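PDB 6U4B: WbbM protein, which probably acts as a bifunctional glycosyltransferase that polymerises O-antigen polysaccharide, with a magnesium-binding domain of the glycosyltransferase family 8 type. Local coordinates for residues L338-S343 with F365-F370; H36-F41 with N59-P64. One frame throughout, in Å; residues are numbered along the deposited sequence.

Interaction 1 of 2, residues L338-S343 with F365-F370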
loop_
_atom_site.group_PDB
_atom_site.type_symbol
_atom_site.label_atom_id
_atom_site.label_comp_id
_atom_site.label_asym_id
_atom_site.label_seq_id
_atom_site.Cartn_x
_atom_site.Cartn_y
_atom_site.Cartn_z
ATOM N N LEU A 338 -3.444 -26.043 9.168
ATOM C CA LEU A 338 -4.410 -27.117 9.375
ATOM C C LEU A 338 -5.793 -26.516 9.177
ATOM O O LEU A 338 -6.368 -25.937 10.101
ATOM C CB LEU A 338 -4.258 -27.722 10.766
ATOM C CG LEU A 338 -2.826 -28.099 11.152
ATOM C CD1 LEU A 338 -2.771 -28.646 12.573
ATOM C CD2 LEU A 338 -2.269 -29.101 10.163
ATOM N N GLU A 339 -6.330 -26.644 7.967
ATOM C CA GLU A 339 -7.527 -25.919 7.571
ATOM C C GLU A 339 -8.774 -26.766 7.785
ATOM O O GLU A 339 -8.769 -27.978 7.550
ATOM C CB GLU A 339 -7.439 -25.472 6.109
ATOM C CG GLU A 339 -7.230 -26.589 5.092
ATOM C CD GLU A 339 -8.537 -27.133 4.536
ATOM O OE1 GLU A 339 -8.544 -28.285 4.052
ATOM O OE2 GLU A 339 -9.557 -26.413 4.585
ATOM N N ASN A 340 -9.837 -26.118 8.244
ATOM C CA ASN A 340 -11.142 -26.740 8.452
ATOM C C ASN A 340 -12.120 -26.078 7.483
ATOM O O ASN A 340 -12.807 -25.114 7.828
ATOM C CB ASN A 340 -11.596 -26.597 9.907
ATOM C CG ASN A 340 -12.981 -27.176 10.151
ATOM O OD1 ASN A 340 -13.479 -27.987 9.369
ATOM N ND2 ASN A 340 -13.612 -26.754 11.242
ATOM N N LYS A 341 -12.170 -26.610 6.258
ATOM C CA LYS A 341 -13.093 -26.150 5.222
ATOM C C LYS A 341 -12.924 -24.659 4.937
ATOM O O LYS A 341 -13.898 -23.914 4.807
ATOM C CB LYS A 341 -14.539 -26.485 5.590
ATOM C CG LYS A 341 -14.800 -27.986 5.686
ATOM C CD LYS A 341 -16.199 -28.283 6.189
ATOM C CE LYS A 341 -16.392 -29.771 6.442
ATOM N NZ LYS A 341 -16.314 -30.578 5.190
ATOM N N VAL A 342 -11.670 -24.220 4.838
ATOM C CA VAL A 342 -11.388 -22.884 4.337
ATOM C C VAL A 342 -11.691 -22.849 2.846
ATOM O O VAL A 342 -11.372 -23.791 2.106
ATOM C CB VAL A 342 -9.930 -22.492 4.628
ATOM C CG1 VAL A 342 -9.644 -21.080 4.134
ATOM C CG2 VAL A 342 -9.645 -22.601 6.117
ATOM N N SER A 343 -12.330 -21.768 2.401
ATOM C CA SER A 343 -12.795 -21.679 1.025
ATOM C C SER A 343 -11.622 -21.736 0.051
ATOM O O SER A 343 -10.477 -21.418 0.389
ATOM C CB SER A 343 -13.585 -20.388 0.809
ATOM O OG SER A 343 -12.731 -19.258 0.855
ATOM N N PHE A 365 -3.397 -28.500 5.002
ATOM C CA PHE A 365 -3.757 -29.876 5.308
ATOM C C PHE A 365 -5.138 -29.887 5.943
ATOM O O PHE A 365 -5.410 -29.101 6.856
ATOM C CB PHE A 365 -2.736 -30.530 6.245
ATOM C CG PHE A 365 -3.029 -31.976 6.541
ATOM C CD1 PHE A 365 -2.729 -32.960 5.611
ATOM C CD2 PHE A 365 -3.611 -32.347 7.741
ATOM C CE1 PHE A 365 -3.003 -34.294 5.874
ATOM C CE2 PHE A 365 -3.889 -33.683 8.012
ATOM C CZ PHE A 365 -3.582 -34.655 7.077
ATOM N N ASP A 366 -6.009 -30.762 5.446
ATOM C CA ASP A 366 -7.349 -30.908 6.005
ATOM C C ASP A 366 -7.259 -31.397 7.445
ATOM O O ASP A 366 -6.927 -32.562 7.692
ATOM C CB ASP A 366 -8.181 -31.872 5.156
ATOM C CG ASP A 366 -9.641 -31.926 5.585
ATOM O OD1 ASP A 366 -10.443 -32.562 4.870
ATOM O OD2 ASP A 366 -9.996 -31.321 6.619
ATOM N N VAL A 367 -7.564 -30.514 8.401
ATOM C CA VAL A 367 -7.455 -30.865 9.811
ATOM C C VAL A 367 -8.390 -32.010 10.181
ATOM O O VAL A 367 -8.119 -32.748 11.134
ATOM C CB VAL A 367 -7.722 -29.619 10.686
ATOM C CG1 VAL A 367 -9.208 -29.281 10.710
ATOM C CG2 VAL A 367 -7.174 -29.815 12.099
ATOM N N ASN A 368 -9.475 -32.199 9.424
ATOM C CA ASN A 368 -10.484 -33.190 9.773
ATOM C C ASN A 368 -10.003 -34.624 9.597
ATOM O O ASN A 368 -10.678 -35.544 10.070
ATOM C CB ASN A 368 -11.746 -32.950 8.946
ATOM C CG ASN A 368 -12.365 -31.593 9.224
ATOM O OD1 ASN A 368 -12.925 -31.367 10.297
ATOM N ND2 ASN A 368 -12.260 -30.681 8.263
ATOM N N ALA A 369 -8.854 -34.836 8.950
ATOM C CA ALA A 369 -8.281 -36.174 8.881
ATOM C C ALA A 369 -7.861 -36.686 10.254
ATOM O O ALA A 369 -7.654 -37.893 10.415
ATOM C CB ALA A 369 -7.082 -36.188 7.935
ATOM N N PHE A 370 -7.731 -35.794 11.240
ATOM C CA PHE A 370 -7.295 -36.194 12.572
ATOM C C PHE A 370 -8.313 -37.070 13.290
ATOM O O PHE A 370 -7.949 -37.756 14.249
ATOM C CB PHE A 370 -6.992 -34.957 13.421
ATOM C CG PHE A 370 -5.770 -34.201 12.980
ATOM C CD1 PHE A 370 -4.785 -34.823 12.233
ATOM C CD2 PHE A 370 -5.606 -32.867 13.321
ATOM C CE1 PHE A 370 -3.660 -34.133 11.829
ATOM C CE2 PHE A 370 -4.481 -32.166 12.919
ATOM C CZ PHE A 370 -3.507 -32.801 12.171
HETATM O O HOH W 1 -10.976 -29.090 5.334
#

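Interaction 2 of 2, residues H36-F41 with N59-P64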
loop_
_atom_site.group_PDB
_atom_site.type_symbol
_atom_site.label_atom_id
_atom_site.label_comp_id
_atom_site.label_asym_id
_atom_site.label_seq_id
_atom_site.Cartn_x
_atom_site.Cartn_y
_atom_site.Cartn_z
ATOM N N HIS A 36 -6.977 -38.761 -3.430
ATOM C CA HIS A 36 -7.492 -37.413 -3.625
ATOM C C HIS A 36 -7.754 -36.690 -2.312
ATOM O O HIS A 36 -8.140 -35.515 -2.330
ATOM C CB HIS A 36 -8.777 -37.446 -4.464
ATOM C CG HIS A 36 -9.959 -38.012 -3.741
ATOM N ND1 HIS A 36 -10.151 -39.365 -3.567
ATOM C CD2 HIS A 36 -11.014 -37.403 -3.148
ATOM C CE1 HIS A 36 -11.272 -39.566 -2.897
ATOM N NE2 HIS A 36 -11.815 -38.391 -2.630
ATOM N N LYS A 37 -7.561 -37.356 -1.180
ATOM C CA LYS A 37 -7.722 -36.744 0.131
ATOM C C LYS A 37 -6.828 -37.502 1.101
ATOM O O LYS A 37 -6.288 -38.558 0.760
ATOM C CB LYS A 37 -9.186 -36.776 0.589
ATOM C CG LYS A 37 -9.777 -38.161 0.766
ATOM C CD LYS A 37 -11.063 -38.080 1.575
ATOM C CE LYS A 37 -12.080 -39.119 1.126
ATOM N NZ LYS A 37 -13.343 -39.007 1.912
ATOM N N PRO A 38 -6.625 -36.960 2.320
ATOM C CA PRO A 38 -5.861 -37.715 3.327
ATOM C C PRO A 38 -6.418 -39.114 3.540
ATOM O O PRO A 38 -7.568 -39.279 3.956
ATOM C CB PRO A 38 -5.999 -36.853 4.587
ATOM C CG PRO A 38 -6.148 -35.464 4.053
ATOM C CD PRO A 38 -6.943 -35.598 2.786
ATOM N N SER A 39 -5.610 -40.128 3.240
ATOM C CA SER A 39 -6.060 -41.509 3.285
ATOM C C SER A 39 -4.857 -42.416 3.484
ATOM O O SER A 39 -3.736 -42.079 3.089
ATOM C CB SER A 39 -6.821 -41.888 2.009
ATOM O OG SER A 39 -6.118 -41.465 0.854
ATOM N N ALA A 40 -5.107 -43.579 4.084
ATOM C CA ALA A 40 -4.031 -44.452 4.539
ATOM C C ALA A 40 -3.160 -44.926 3.382
ATOM O O ALA A 40 -3.649 -45.217 2.286
ATOM C CB ALA A 40 -4.612 -45.656 5.281
ATOM N N PHE A 41 -1.859 -45.014 3.643
ATOM C CA PHE A 41 -0.879 -45.461 2.664
ATOM C C PHE A 41 -0.434 -46.882 2.976
ATOM O O PHE A 41 -0.268 -47.251 4.143
ATOM C CB PHE A 41 0.339 -44.536 2.652
ATOM C CG PHE A 41 0.030 -43.124 2.247
ATOM C CD1 PHE A 41 0.560 -42.056 2.955
ATOM C CD2 PHE A 41 -0.779 -42.862 1.153
ATOM C CE1 PHE A 41 0.281 -40.751 2.581
ATOM C CE2 PHE A 41 -1.060 -41.558 0.775
ATOM C CZ PHE A 41 -0.530 -40.502 1.490
ATOM N N ASN A 59 -4.385 -28.411 -1.335
ATOM C CA ASN A 59 -3.992 -29.125 -0.132
ATOM C C ASN A 59 -2.893 -30.139 -0.416
ATOM O O ASN A 59 -2.656 -30.546 -1.556
ATOM C CB ASN A 59 -5.192 -29.844 0.494
ATOM C CG ASN A 59 -6.138 -28.895 1.192
ATOM O OD1 ASN A 59 -6.465 -27.829 0.668
ATOM N ND2 ASN A 59 -6.575 -29.270 2.389
ATOM N N GLU A 60 -2.214 -30.527 0.657
ATOM C CA GLU A 60 -1.301 -31.656 0.677
ATOM C C GLU A 60 -1.964 -32.799 1.435
ATOM O O GLU A 60 -2.729 -32.576 2.377
ATOM C CB GLU A 60 0.026 -31.291 1.354
ATOM C CG GLU A 60 0.704 -30.045 0.804
ATOM C CD GLU A 60 1.425 -30.300 -0.503
ATOM O OE1 GLU A 60 1.474 -29.381 -1.343
ATOM O OE2 GLU A 60 1.937 -31.422 -0.692
ATOM N N ILE A 61 -1.677 -34.030 1.019
ATOM C CA ILE A 61 -2.211 -35.209 1.692
ATOM C C ILE A 61 -1.119 -36.157 2.158
ATOM O O ILE A 61 -1.434 -37.192 2.759
ATOM C CB ILE A 61 -3.234 -35.957 0.811
ATOM C CG1 ILE A 61 -2.552 -36.589 -0.403
ATOM C CG2 ILE A 61 -4.339 -35.008 0.361
ATOM C CD1 ILE A 61 -3.527 -37.258 -1.347
ATOM N N GLY A 62 0.150 -35.840 1.910
ATOM C CA GLY A 62 1.247 -36.651 2.393
ATOM C C GLY A 62 1.952 -37.494 1.356
ATOM O O GLY A 62 2.683 -38.415 1.734
ATOM N N CYS A 63 1.759 -37.217 0.074
ATOM C CA CYS A 63 2.412 -37.964 -0.988
ATOM C C CYS A 63 2.573 -37.038 -2.185
ATOM O O CYS A 63 1.899 -36.003 -2.267
ATOM C CB CYS A 63 1.611 -39.219 -1.367
ATOM S SG CYS A 63 -0.015 -38.885 -2.085
ATOM N N PRO A 64 3.472 -37.364 -3.113
ATOM C CA PRO A 64 3.634 -36.519 -4.302
ATOM C C PRO A 64 2.371 -36.506 -5.148
ATOM O O PRO A 64 1.532 -37.408 -5.088
ATOM C CB PRO A 64 4.799 -37.174 -5.057
ATOM C CG PRO A 64 5.523 -37.975 -4.018
ATOM C CD PRO A 64 4.475 -38.441 -3.063
#

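Interaction 1 of 2, residues L338-S343 with F365-F370
Glu339 and Asp366 lie side by side at the C-terminal ends of two parallel strands, 333-340 and 360-366, which flank helix 344-352 in a beta-alpha-beta unit of the family 8 glycosyltransferase domain. Across these two segments the ladder is held by two backbone bonds at Glu339: its N donates to Phe365 O (2.8 Å), and its O accepts a nearly straight bond from Val367 N. On the sheet face of Leu338 and Phe365 the packing is apolar. Leu338 CB meets Val367 CG2 at 3.8 Å, while its CD1 approaches Phe370 CE2 at the ring edge, in the ring plane, at 3.9 Å. The face of Glu339 and Asp366 is polar. Glu339 CG sits between the backbone N and the carbonyl carbon (chi1 58°) and the chain bends at chi2, leaving OE1 3.5 Å from Asp366 CA. The carboxylates are turned 41° apart, Glu339 OE1 and Asp366 OD2 4.2 Å from each other; Asn59, which donates to OE1, a weak, long ion pair with Lys347 and a water probably soften the repulsion. That water accepts from Lys341 N and lies 2.9 Å from Glu339 OE1, where it probably donates. Asp366 OD2 closes an Asx turn with Asn368 N and takes Asn368 ND2 on its syn lone pair. The amides of Asn368 and Asn340 cross with planes 71° apart, Asn368 ND2 donating to Asn340 OD1 at 3.2 Å from above the carbonyl plane.

Interaction 2 of 2, residues H36-F41 with N59-P64
Ile61 and Pro38 meet at about a right angle where two loops of the DUF4422 region come together, one following strand 29-35 and the other following strand 47-51. Neither segment has regular secondary structure and no hydrogen bond crosses between them, so side-chain shape defines the contact. In Ile61, chi1 of 68° places CG1 between the backbone N and the carbonyl carbon and sets CG2 opposite the carbonyl carbon. The two branches then divide the work: CG2 presses on the Lys37-Pro38 peptide, 3.6 Å from Pro38 N and equally near the ring atom Pro38 CD, while CD1 reaches along the backbone to Lys37 O at 3.7 Å. Lys37 O is held in turn by Ser39 OG, which donates to it at 2.9 Å and also bonds to His35.

At the other end, Phe41 extends its ring toward residues 61-63. Its chi1 of -63° carries CG away from the carbonyl carbon, and the far rim of the ring does the touching. The positive phi of Gly62 brings its backbone, with no side chain, up to that rim, Phe41 CE1 lying 3.5 Å from Gly62 O; Phe41 CZ is 3.8 Å from Cys63 CB. Cys63 SG stands obliquely to this ring, 4.9 Å from the Phe41 centroid and 59° off the normal, a sulfur-aromatic contact. One face of the Phe41 ring receives Ser39 O from its own loop, and His35 meets the ring edge-to-face. Strand 47-51 lies beside the pair, its Pro49 touching both Phe41 and Cys63. Polar groups here bond in other directions: Lys37 O to Ser39 OG, Phe41 N to Asn291, Asn59 to Glu339 and Lys347. With no hydrogen bond between the two segments, their cohesion depends on close fit and dispersion.

Interaction 1 lies in the family 8 glycosyltransferase region and interaction 2 in the DUF4422 region, yet their centres are only 12 Å apart and they touch directly. The bond from Asn59 ND2 to Glu339 OE1, 2.8 Å long, ties one to the other. Apolar contact adds to this, Ala369 CB resting 3.6 Å from Pro38 CB. Separately, the ring carbon Phe365 CD1 packs 3.3 Å from the carbonyl oxygen Glu60 O, and a backbone bond between Glu60 and Phe364 reinforces the junction. Interaction 1 is nearer the magnesium site formed by Asp406, Asp408 and His560, the side chain of Leu338 lying about 10 Å from that of Asp406; interaction 2 lies away from it.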